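PDB 6OW4: oxidoreductase, short chain dehydrogenase/reductase family protein from Bifidobacterium adolescentis L2-32, which acts as an NADH-dependent 20beta-hydroxysteroid dehydrogenase of the short-chain dehydrogenase/reductase family. Local coordinates for residues G174-N186 and Y200-L214. Sequence-based numbering, arbitrary orientation.
Sequences GSLIFTAALSGHN and YGATKAAIMEHSRYL. Unlike the reference sequence in segment 174-186: Ala181 (reference Ser). With NAD (nicotinamide-adenine-dinucleotide), chain N.
Lys204 reaches from helix 200-214 to the end of strand 174-179, where its NZ donates to Thr179 O at 3.0 Å. NZ stands above the carbonyl plane, 42° out of it, and a bend at chi2 leads the chain past Ala180 and Ala181. Ala181 replaces the reference serine, so no hydroxyl is present; its CB packs on Tyr200 CE2 and the nicotinamide ring. The backbones come nearest at Gly184, its CA 4.1 Å from Ala205 CA; Gly184 CA also lies 3.4 Å from Gly201 O in a CA-H...O contact. Farther along, strand and helix run nearly antiparallel (166°), their axes approaching to 8.9 Å, and Phe178 bridges the gap: its CB meets Ile207 CG2 and its ring crosses that of His210 with planes at 88°. On the partly exposed side, contact is instead between side chains, Met208 SD lying obliquely 3.8 Å from the His185 ring centroid. There His185 O accepts a hydrogen bond from Arg212 NH2 of the second subunit. At the cofactor, Tyr200 OH (2.5 Å, very short) and, weakly, Lys204 NZ reach NAD O2D, while NZ also donates to O3D. This fixes the nicotinamide ribose beside the Tyr-x-x-x-Lys pair, consistent with SDR catalytic geometry.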
ATOM      1  N   GLY F 174     -14.092  22.700  -2.659  1.00 27.57           N
ATOM      2  CA  GLY F 174     -12.853  23.102  -1.967  1.00 26.00           C
ATOM      3  C   GLY F 174     -11.822  21.990  -1.918  1.00 24.65           C
ATOM      4  O   GLY F 174     -12.094  20.906  -2.464  1.00 23.99           O
ATOM      5  N   SER F 175     -10.679  22.252  -1.278  1.00 24.83           N
ATOM      6  CA  SER F 175      -9.507  21.339  -1.200  1.00 25.19           C
ATOM      7  C   SER F 175      -9.010  21.238   0.247  1.00 24.78           C
ATOM      8  O   SER F 175      -8.515  22.253   0.776  1.00 24.81           O
ATOM      9  CB  SER F 175      -8.407  21.803  -2.118  1.00 25.44           C
ATOM     10  OG  SER F 175      -7.281  20.940  -2.038  1.00 25.81           O
ATOM     11  N   LEU F 176      -9.137  20.053   0.852  1.00 24.62           N
ATOM     12  CA  LEU F 176      -8.604  19.737   2.203  1.00 24.43           C
ATOM     13  C   LEU F 176      -7.221  19.104   2.048  1.00 23.90           C
ATOM     14  O   LEU F 176      -7.116  18.106   1.311  1.00 23.23           O
ATOM     15  CB  LEU F 176      -9.560  18.780   2.922  1.00 24.45           C
ATOM     16  CG  LEU F 176     -11.022  19.215   2.980  1.00 24.89           C
ATOM     17  CD1 LEU F 176     -11.887  18.097   3.539  1.00 25.18           C
ATOM     18  CD2 LEU F 176     -11.183  20.484   3.805  1.00 25.10           C
ATOM     19  N   ILE F 177      -6.207  19.674   2.706  1.00 24.50           N
ATOM     20  CA  ILE F 177      -4.827  19.107   2.778  1.00 24.34           C
ATOM     21  C   ILE F 177      -4.504  18.825   4.249  1.00 24.31           C
ATOM     22  O   ILE F 177      -4.374  19.787   5.025  1.00 24.52           O
ATOM     23  CB  ILE F 177      -3.785  20.041   2.125  1.00 24.38           C
ATOM     24  CG1 ILE F 177      -4.195  20.463   0.710  1.00 24.95           C
ATOM     25  CG2 ILE F 177      -2.410  19.391   2.137  1.00 24.16           C
ATOM     26  CD1 ILE F 177      -4.894  21.803   0.637  1.00 25.40           C
ATOM     27  N   PHE F 178      -4.393  17.546   4.606  1.00 24.13           N
ATOM     28  CA  PHE F 178      -4.017  17.069   5.960  1.00 24.25           C
ATOM     29  C   PHE F 178      -2.529  16.714   5.954  1.00 24.38           C
ATOM     30  O   PHE F 178      -2.111  15.947   5.073  1.00 24.30           O
ATOM     31  CB  PHE F 178      -4.857  15.851   6.352  1.00 23.97           C
ATOM     32  CG  PHE F 178      -6.343  16.088   6.468  1.00 23.80           C
ATOM     33  CD1 PHE F 178      -7.137  16.219   5.339  1.00 23.75           C
ATOM     34  CD2 PHE F 178      -6.954  16.138   7.710  1.00 23.60           C
ATOM     35  CE1 PHE F 178      -8.505  16.419   5.453  1.00 23.54           C
ATOM     36  CE2 PHE F 178      -8.322  16.332   7.824  1.00 23.80           C
ATOM     37  CZ  PHE F 178      -9.095  16.477   6.694  1.00 23.54           C
ATOM     38  N   THR F 179      -1.754  17.255   6.896  1.00 25.25           N
ATOM     39  CA  THR F 179      -0.331  16.880   7.106  1.00 25.55           C
ATOM     40  C   THR F 179      -0.286  15.540   7.847  1.00 26.65           C
ATOM     41  O   THR F 179      -0.675  15.505   9.031  1.00 25.87           O
ATOM     42  CB  THR F 179       0.447  17.973   7.850  1.00 25.71           C
ATOM     43  OG1 THR F 179       0.230  19.216   7.183  1.00 26.04           O
ATOM     44  CG2 THR F 179       1.932  17.693   7.908  1.00 25.88           C
ATOM     45  N   ALA F 180       0.138  14.478   7.159  1.00 27.06           N
ATOM     46  CA  ALA F 180       0.414  13.141   7.735  1.00 27.93           C
ATOM     47  C   ALA F 180       1.906  13.070   8.085  1.00 29.39           C
ATOM     48  O   ALA F 180       2.450  14.099   8.532  1.00 29.68           O
ATOM     49  CB  ALA F 180      -0.012  12.062   6.768  1.00 27.18           C
ATOM     50  N   ALA F 181       2.532  11.902   7.909  1.00 30.96           N
ATOM     51  CA  ALA F 181       3.989  11.679   8.060  1.00 33.83           C
ATOM     52  C   ALA F 181       4.339  10.270   7.573  1.00 36.53           C
ATOM     53  O   ALA F 181       3.407   9.460   7.372  1.00 38.64           O
ATOM     54  CB  ALA F 181       4.410  11.873   9.497  1.00 33.88           C
ATOM     55  N   LEU F 182       5.635   9.996   7.402  1.00 38.98           N
ATOM     56  CA  LEU F 182       6.164   8.647   7.065  1.00 40.36           C
ATOM     57  C   LEU F 182       6.072   7.736   8.293  1.00 40.05           C
ATOM     58  O   LEU F 182       6.072   6.505   8.102  1.00 40.81           O
ATOM     59  CB  LEU F 182       7.611   8.764   6.579  1.00 43.64           C
ATOM     60  CG  LEU F 182       7.781   9.101   5.100  1.00 44.85           C
ATOM     61  CD1 LEU F 182       9.248   9.318   4.788  1.00 46.09           C
ATOM     62  CD2 LEU F 182       7.204   8.006   4.208  1.00 46.14           C
ATOM     63  N   SER F 183       6.004   8.321   9.495  1.00 39.58           N
ATOM     64  CA  SER F 183       5.682   7.630  10.773  1.00 37.73           C
ATOM     65  C   SER F 183       4.323   6.927  10.647  1.00 38.04           C
ATOM     66  O   SER F 183       4.140   5.881  11.299  1.00 36.66           O
ATOM     67  CB  SER F 183       5.702   8.592  11.929  1.00 37.66           C
ATOM     68  OG  SER F 183       6.917   9.326  11.953  1.00 36.67           O
ATOM     69  N   GLY F 184       3.418   7.496   9.839  1.00 37.67           N
ATOM     70  CA  GLY F 184       2.100   6.928   9.492  1.00 35.96           C
ATOM     71  C   GLY F 184       2.202   5.750   8.534  1.00 35.21           C
ATOM     72  O   GLY F 184       1.223   4.990   8.445  1.00 33.85           O
ATOM     73  N   HIS F 185       3.331   5.611   7.827  1.00 35.43           N
ATOM     74  CA  HIS F 185       3.625   4.504   6.875  1.00 35.81           C
ATOM     75  C   HIS F 185       4.599   3.497   7.495  1.00 35.58           C
ATOM     76  O   HIS F 185       4.357   2.280   7.357  1.00 35.64           O
ATOM     77  CB  HIS F 185       4.225   5.053   5.577  1.00 36.12           C
ATOM     78  CG  HIS F 185       3.290   5.894   4.778  1.00 37.19           C
ATOM     79  ND1 HIS F 185       3.522   7.235   4.549  1.00 37.77           N
ATOM     80  CD2 HIS F 185       2.138   5.591   4.145  1.00 37.28           C
ATOM     81  CE1 HIS F 185       2.551   7.724   3.808  1.00 37.06           C
ATOM     82  NE2 HIS F 185       1.690   6.736   3.546  1.00 37.53           N
ATOM     83  N   ASN F 186       5.670   4.001   8.116  1.00 36.47           N
ATOM     84  CA  ASN F 186       6.851   3.227   8.580  1.00 38.26           C
ATOM     85  C   ASN F 186       7.273   3.720   9.967  1.00 39.23           C
ATOM     86  O   ASN F 186       7.178   4.934  10.214  1.00 38.81           O
ATOM     87  CB  ASN F 186       8.030   3.384   7.616  1.00 39.02           C
ATOM     88  CG  ASN F 186       7.760   2.803   6.245  1.00 39.22           C
ATOM     89  OD1 ASN F 186       7.420   3.532   5.316  1.00 40.24           O
ATOM     90  ND2 ASN F 186       7.902   1.495   6.113  1.00 39.47           N
ATOM     91  N   TYR F 200       2.313   8.787  17.750  1.00 20.62           N
ATOM     92  CA  TYR F 200       2.467   9.812  16.684  1.00 21.31           C
ATOM     93  C   TYR F 200       2.117   9.202  15.325  1.00 20.82           C
ATOM     94  O   TYR F 200       1.263   9.766  14.621  1.00 20.84           O
ATOM     95  CB  TYR F 200       3.889  10.371  16.657  1.00 22.21           C
ATOM     96  CG  TYR F 200       4.118  11.385  15.565  1.00 23.38           C
ATOM     97  CD1 TYR F 200       3.646  12.682  15.690  1.00 23.94           C
ATOM     98  CD2 TYR F 200       4.791  11.046  14.403  1.00 23.46           C
ATOM     99  CE1 TYR F 200       3.842  13.620  14.691  1.00 24.55           C
ATOM    100  CE2 TYR F 200       4.999  11.973  13.395  1.00 24.10           C
ATOM    101  CZ  TYR F 200       4.523  13.264  13.540  1.00 24.67           C
ATOM    102  OH  TYR F 200       4.727  14.179  12.552  1.00 26.09           O
ATOM    103  N   GLY F 201       2.774   8.092  14.977  1.00 20.29           N
ATOM    104  CA  GLY F 201       2.544   7.345  13.726  1.00 20.50           C
ATOM    105  C   GLY F 201       1.096   6.910  13.593  1.00 20.36           C
ATOM    106  O   GLY F 201       0.517   7.108  12.509  1.00 20.70           O
ATOM    107  N   ALA F 202       0.528   6.348  14.664  1.00 20.31           N
ATOM    108  CA  ALA F 202      -0.872   5.870  14.733  1.00 20.28           C
ATOM    109  C   ALA F 202      -1.829   6.984  14.288  1.00 19.84           C
ATOM    110  O   ALA F 202      -2.703   6.703  13.449  1.00 20.22           O
ATOM    111  CB  ALA F 202      -1.191   5.389  16.128  1.00 20.53           C
ATOM    112  N   THR F 203      -1.657   8.202  14.810  1.00 19.24           N
ATOM    113  CA  THR F 203      -2.539   9.367  14.525  1.00 19.63           C
ATOM    114  C   THR F 203      -2.414   9.756  13.048  1.00 19.31           C
ATOM    115  O   THR F 203      -3.456   9.996  12.415  1.00 19.39           O
ATOM    116  CB  THR F 203      -2.234  10.558  15.445  1.00 19.97           C
ATOM    117  OG1 THR F 203      -0.865  10.928  15.277  1.00 20.01           O
ATOM    118  CG2 THR F 203      -2.518  10.259  16.902  1.00 20.08           C
ATOM    119  N   LYS F 204      -1.188   9.798  12.520  1.00 19.17           N
ATOM    120  CA  LYS F 204      -0.899  10.220  11.124  1.00 19.13           C
ATOM    121  C   LYS F 204      -1.481   9.194  10.147  1.00 18.58           C
ATOM    122  O   LYS F 204      -2.015   9.619   9.108  1.00 18.54           O
ATOM    123  CB  LYS F 204       0.606  10.421  10.935  1.00 19.52           C
ATOM    124  CG  LYS F 204       1.217  11.530  11.785  1.00 20.25           C
ATOM    125  CD  LYS F 204       0.441  12.833  11.758  1.00 20.82           C
ATOM    126  CE  LYS F 204       1.275  14.032  12.161  1.00 21.56           C
ATOM    127  NZ  LYS F 204       0.631  15.306  11.761  1.00 22.25           N
ATOM    128  N   ALA F 205      -1.399   7.902  10.478  1.00 18.40           N
ATOM    129  CA  ALA F 205      -2.021   6.785   9.725  1.00 18.17           C
ATOM    130  C   ALA F 205      -3.550   6.908   9.782  1.00 18.14           C
ATOM    131  O   ALA F 205      -4.212   6.593   8.771  1.00 17.23           O
ATOM    132  CB  ALA F 205      -1.559   5.463  10.287  1.00 18.29           C
ATOM    133  N   ALA F 206      -4.087   7.338  10.929  1.00 18.46           N
ATOM    134  CA  ALA F 206      -5.534   7.573  11.153  1.00 18.72           C
ATOM    135  C   ALA F 206      -5.986   8.783  10.330  1.00 18.84           C
ATOM    136  O   ALA F 206      -7.036   8.686   9.669  1.00 18.55           O
ATOM    137  CB  ALA F 206      -5.811   7.772  12.622  1.00 18.84           C
ATOM    138  N   ILE F 207      -5.214   9.872  10.377  1.00 19.49           N
ATOM    139  CA  ILE F 207      -5.451  11.120   9.589  1.00 20.50           C
ATOM    140  C   ILE F 207      -5.538  10.752   8.104  1.00 20.80           C
ATOM    141  O   ILE F 207      -6.434  11.282   7.423  1.00 22.10           O
ATOM    142  CB  ILE F 207      -4.356  12.172   9.871  1.00 20.67           C
ATOM    143  CG1 ILE F 207      -4.517  12.783  11.265  1.00 20.77           C
ATOM    144  CG2 ILE F 207      -4.337  13.249   8.795  1.00 20.76           C
ATOM    145  CD1 ILE F 207      -3.289  13.504  11.767  1.00 21.14           C
ATOM    146  N   MET F 208      -4.648   9.873   7.632  1.00 21.61           N
ATOM    147  CA  MET F 208      -4.577   9.433   6.212  1.00 22.50           C
ATOM    148  C   MET F 208      -5.903   8.785   5.793  1.00 21.80           C
ATOM    149  O   MET F 208      -6.487   9.245   4.796  1.00 22.81           O
ATOM    150  CB  MET F 208      -3.428   8.444   5.985  1.00 24.37           C
ATOM    151  CG  MET F 208      -2.083   9.119   5.767  1.00 25.63           C
ATOM    152  SD  MET F 208      -0.768   7.943   5.340  1.00 28.70           S
ATOM    153  CE  MET F 208      -1.376   7.346   3.762  1.00 28.88           C
ATOM    154  N   GLU F 209      -6.362   7.767   6.528  1.00 20.92           N
ATOM    155  CA  GLU F 209      -7.590   6.992   6.196  1.00 20.36           C
ATOM    156  C   GLU F 209      -8.837   7.847   6.465  1.00 19.59           C
ATOM    157  O   GLU F 209      -9.888   7.557   5.857  1.00 19.17           O
ATOM    158  CB  GLU F 209      -7.625   5.677   6.979  1.00 20.41           C
ATOM    159  CG  GLU F 209      -8.744   4.739   6.555  1.00 21.21           C
ATOM    160  CD  GLU F 209      -8.806   4.421   5.070  1.00 21.61           C
ATOM    161  OE1 GLU F 209      -7.735   4.327   4.441  1.00 22.22           O
ATOM    162  OE2 GLU F 209      -9.927   4.273   4.539  1.00 22.54           O
ATOM    163  N   HIS F 210      -8.732   8.858   7.334  1.00 19.21           N
ATOM    164  CA  HIS F 210      -9.797   9.870   7.580  1.00 19.25           C
ATOM    165  C   HIS F 210      -9.972  10.727   6.319  1.00 18.64           C
ATOM    166  O   HIS F 210     -11.118  10.864   5.852  1.00 17.93           O
ATOM    167  CB  HIS F 210      -9.483  10.706   8.831  1.00 19.44           C
ATOM    168  CG  HIS F 210     -10.367  11.897   9.007  1.00 19.86           C
ATOM    169  ND1 HIS F 210     -11.738  11.789   9.131  1.00 19.80           N
ATOM    170  CD2 HIS F 210     -10.084  13.215   9.090  1.00 20.02           C
ATOM    171  CE1 HIS F 210     -12.262  12.988   9.280  1.00 19.90           C
ATOM    172  NE2 HIS F 210     -11.267  13.882   9.258  1.00 19.87           N
ATOM    173  N   SER F 211      -8.870  11.268   5.789  1.00 18.56           N
ATOM    174  CA  SER F 211      -8.828  12.081   4.543  1.00 18.42           C
ATOM    175  C   SER F 211      -9.421  11.272   3.384  1.00 18.10           C
ATOM    176  O   SER F 211     -10.231  11.833   2.626  1.00 18.04           O
ATOM    177  CB  SER F 211      -7.420  12.541   4.238  1.00 18.41           C
ATOM    178  OG  SER F 211      -7.385  13.319   3.050  1.00 18.49           O
ATOM    179  N   ARG F 212      -9.038   9.996   3.277  1.00 18.36           N
ATOM    180  CA  ARG F 212      -9.513   9.050   2.232  1.00 18.73           C
ATOM    181  C   ARG F 212     -11.039   8.922   2.309  1.00 19.31           C
ATOM    182  O   ARG F 212     -11.678   8.919   1.239  1.00 18.80           O
ATOM    183  CB  ARG F 212      -8.813   7.692   2.368  1.00 18.91           C
ATOM    184  CG  ARG F 212      -7.458   7.645   1.678  1.00 19.15           C
ATOM    185  CD  ARG F 212      -6.624   6.416   1.986  1.00 19.72           C
ATOM    186  NE  ARG F 212      -7.211   5.160   1.537  1.00 20.49           N
ATOM    187  CZ  ARG F 212      -7.277   4.741   0.272  1.00 20.73           C
ATOM    188  NH1 ARG F 212      -6.819   5.488  -0.720  1.00 20.85           N
ATOM    189  NH2 ARG F 212      -7.826   3.570   0.001  1.00 21.39           N
ATOM    190  N   TYR F 213     -11.610   8.835   3.516  1.00 19.89           N
ATOM    191  CA  TYR F 213     -13.078   8.697   3.701  1.00 20.89           C
ATOM    192  C   TYR F 213     -13.780   9.976   3.231  1.00 21.33           C
ATOM    193  O   TYR F 213     -14.779   9.863   2.492  1.00 23.04           O
ATOM    194  CB  TYR F 213     -13.488   8.399   5.146  1.00 21.58           C
ATOM    195  CG  TYR F 213     -14.986   8.360   5.296  1.00 22.42           C
ATOM    196  CD1 TYR F 213     -15.701   7.202   5.033  1.00 22.40           C
ATOM    197  CD2 TYR F 213     -15.701   9.508   5.601  1.00 22.97           C
ATOM    198  CE1 TYR F 213     -17.083   7.174   5.119  1.00 23.03           C
ATOM    199  CE2 TYR F 213     -17.084   9.496   5.689  1.00 23.39           C
ATOM    200  CZ  TYR F 213     -17.777   8.324   5.447  1.00 23.66           C
ATOM    201  OH  TYR F 213     -19.139   8.310   5.528  1.00 25.47           O
ATOM    202  N   LEU F 214     -13.295  11.144   3.666  1.00 20.62           N
ATOM    203  CA  LEU F 214     -13.906  12.464   3.344  1.00 20.69           C
ATOM    204  C   LEU F 214     -13.903  12.665   1.824  1.00 20.72           C
ATOM    205  O   LEU F 214     -14.913  13.172   1.301  1.00 21.40           O
ATOM    206  CB  LEU F 214     -13.143  13.582   4.062  1.00 20.52           C
ATOM    207  CG  LEU F 214     -13.267  13.612   5.586  1.00 20.31           C
ATOM    208  CD1 LEU F 214     -12.486  14.782   6.163  1.00 20.30           C
ATOM    209  CD2 LEU F 214     -14.722  13.683   6.028  1.00 20.52           C
TER
HETATM  210  PA  NAD N 301       6.087  22.671  14.512  1.00 44.29           P
HETATM  211  O1A NAD N 301       6.091  22.029  15.861  1.00 43.93           O
HETATM  212  O2A NAD N 301       6.643  24.099  14.613  1.00 46.65           O
HETATM  213  O5B NAD N 301       4.619  22.741  13.905  1.00 42.99           O
HETATM  214  C5B NAD N 301       3.497  22.267  14.651  1.00 42.41           C
HETATM  215  C4B NAD N 301       2.556  23.478  14.911  1.00 42.48           C
HETATM  216  O4B NAD N 301       1.180  22.901  15.384  1.00 42.66           O
HETATM  217  C3B NAD N 301       2.986  24.243  15.825  1.00 42.54           C
HETATM  218  O3B NAD N 301       3.019  25.651  15.396  1.00 40.82           O
HETATM  219  C2B NAD N 301       1.938  24.093  17.108  1.00 42.83           C
HETATM  220  O2B NAD N 301       1.830  25.362  17.818  1.00 43.49           O
HETATM  221  C1B NAD N 301       0.819  23.750  16.608  1.00 42.85           C
HETATM  222  N9A NAD N 301       0.060  22.925  17.603  1.00 43.65           N
HETATM  223  C8A NAD N 301       0.270  21.812  18.344  1.00 44.27           C
HETATM  224  N7A NAD N 301      -0.845  21.582  19.083  1.00 43.01           N
HETATM  225  C5A NAD N 301      -1.738  22.552  18.799  1.00 43.20           C
HETATM  226  C6A NAD N 301      -3.034  22.784  19.280  1.00 42.61           C
HETATM  227  N6A NAD N 301      -3.908  22.146  20.209  1.00 41.85           N
HETATM  228  N1A NAD N 301      -3.740  23.846  18.829  1.00 42.82           N
HETATM  229  C2A NAD N 301      -3.192  24.700  17.902  1.00 43.62           C
HETATM  230  N3A NAD N 301      -1.907  24.472  17.423  1.00 44.28           N
HETATM  231  C4A NAD N 301      -1.188  23.394  17.880  1.00 43.86           C
HETATM  232  O3  NAD N 301       7.035  21.781  13.503  1.00 45.29           O
HETATM  233  PN  NAD N 301       6.626  21.406  11.990  1.00 44.20           P
HETATM  234  O1N NAD N 301       7.777  20.676  11.356  1.00 45.34           O
HETATM  235  O2N NAD N 301       6.332  22.690  11.213  1.00 42.06           O
HETATM  236  O5D NAD N 301       5.359  20.436  12.017  1.00 41.23           O
HETATM  237  C5D NAD N 301       4.160  20.776  11.336  1.00 39.18           C
HETATM  238  C4D NAD N 301       3.365  19.481  11.021  1.00 37.08           C
HETATM  239  O4D NAD N 301       4.058  18.726  10.213  1.00 36.84           O
HETATM  240  C3D NAD N 301       3.131  18.667  12.280  1.00 36.44           C
HETATM  241  O3D NAD N 301       1.841  18.207  12.302  1.00 35.67           O
HETATM  242  C2D NAD N 301       4.137  17.483  12.166  1.00 37.18           C
HETATM  243  O2D NAD N 301       3.587  16.333  12.935  1.00 34.73           O
HETATM  244  C1D NAD N 301       4.208  17.265  10.898  1.00 37.35           C
HETATM  245  N1N NAD N 301       5.466  16.663  10.445  1.00 39.10           N
HETATM  246  C2N NAD N 301       6.653  17.383  10.481  1.00 39.99           C
HETATM  247  C3N NAD N 301       7.851  16.798  10.042  1.00 40.79           C
HETATM  248  C7N NAD N 301       9.184  17.583  10.086  1.00 41.22           C
HETATM  249  O7N NAD N 301      10.233  16.982  10.226  1.00 43.05           O
HETATM  250  N7N NAD N 301       9.208  18.999   9.960  1.00 42.31           N
HETATM  251  C4N NAD N 301       7.847  15.501   9.565  1.00 39.95           C
HETATM  252  C5N NAD N 301       6.665  14.779   9.521  1.00 38.39           C
HETATM  253  C6N NAD N 301       5.472  15.373   9.956  1.00 37.91           C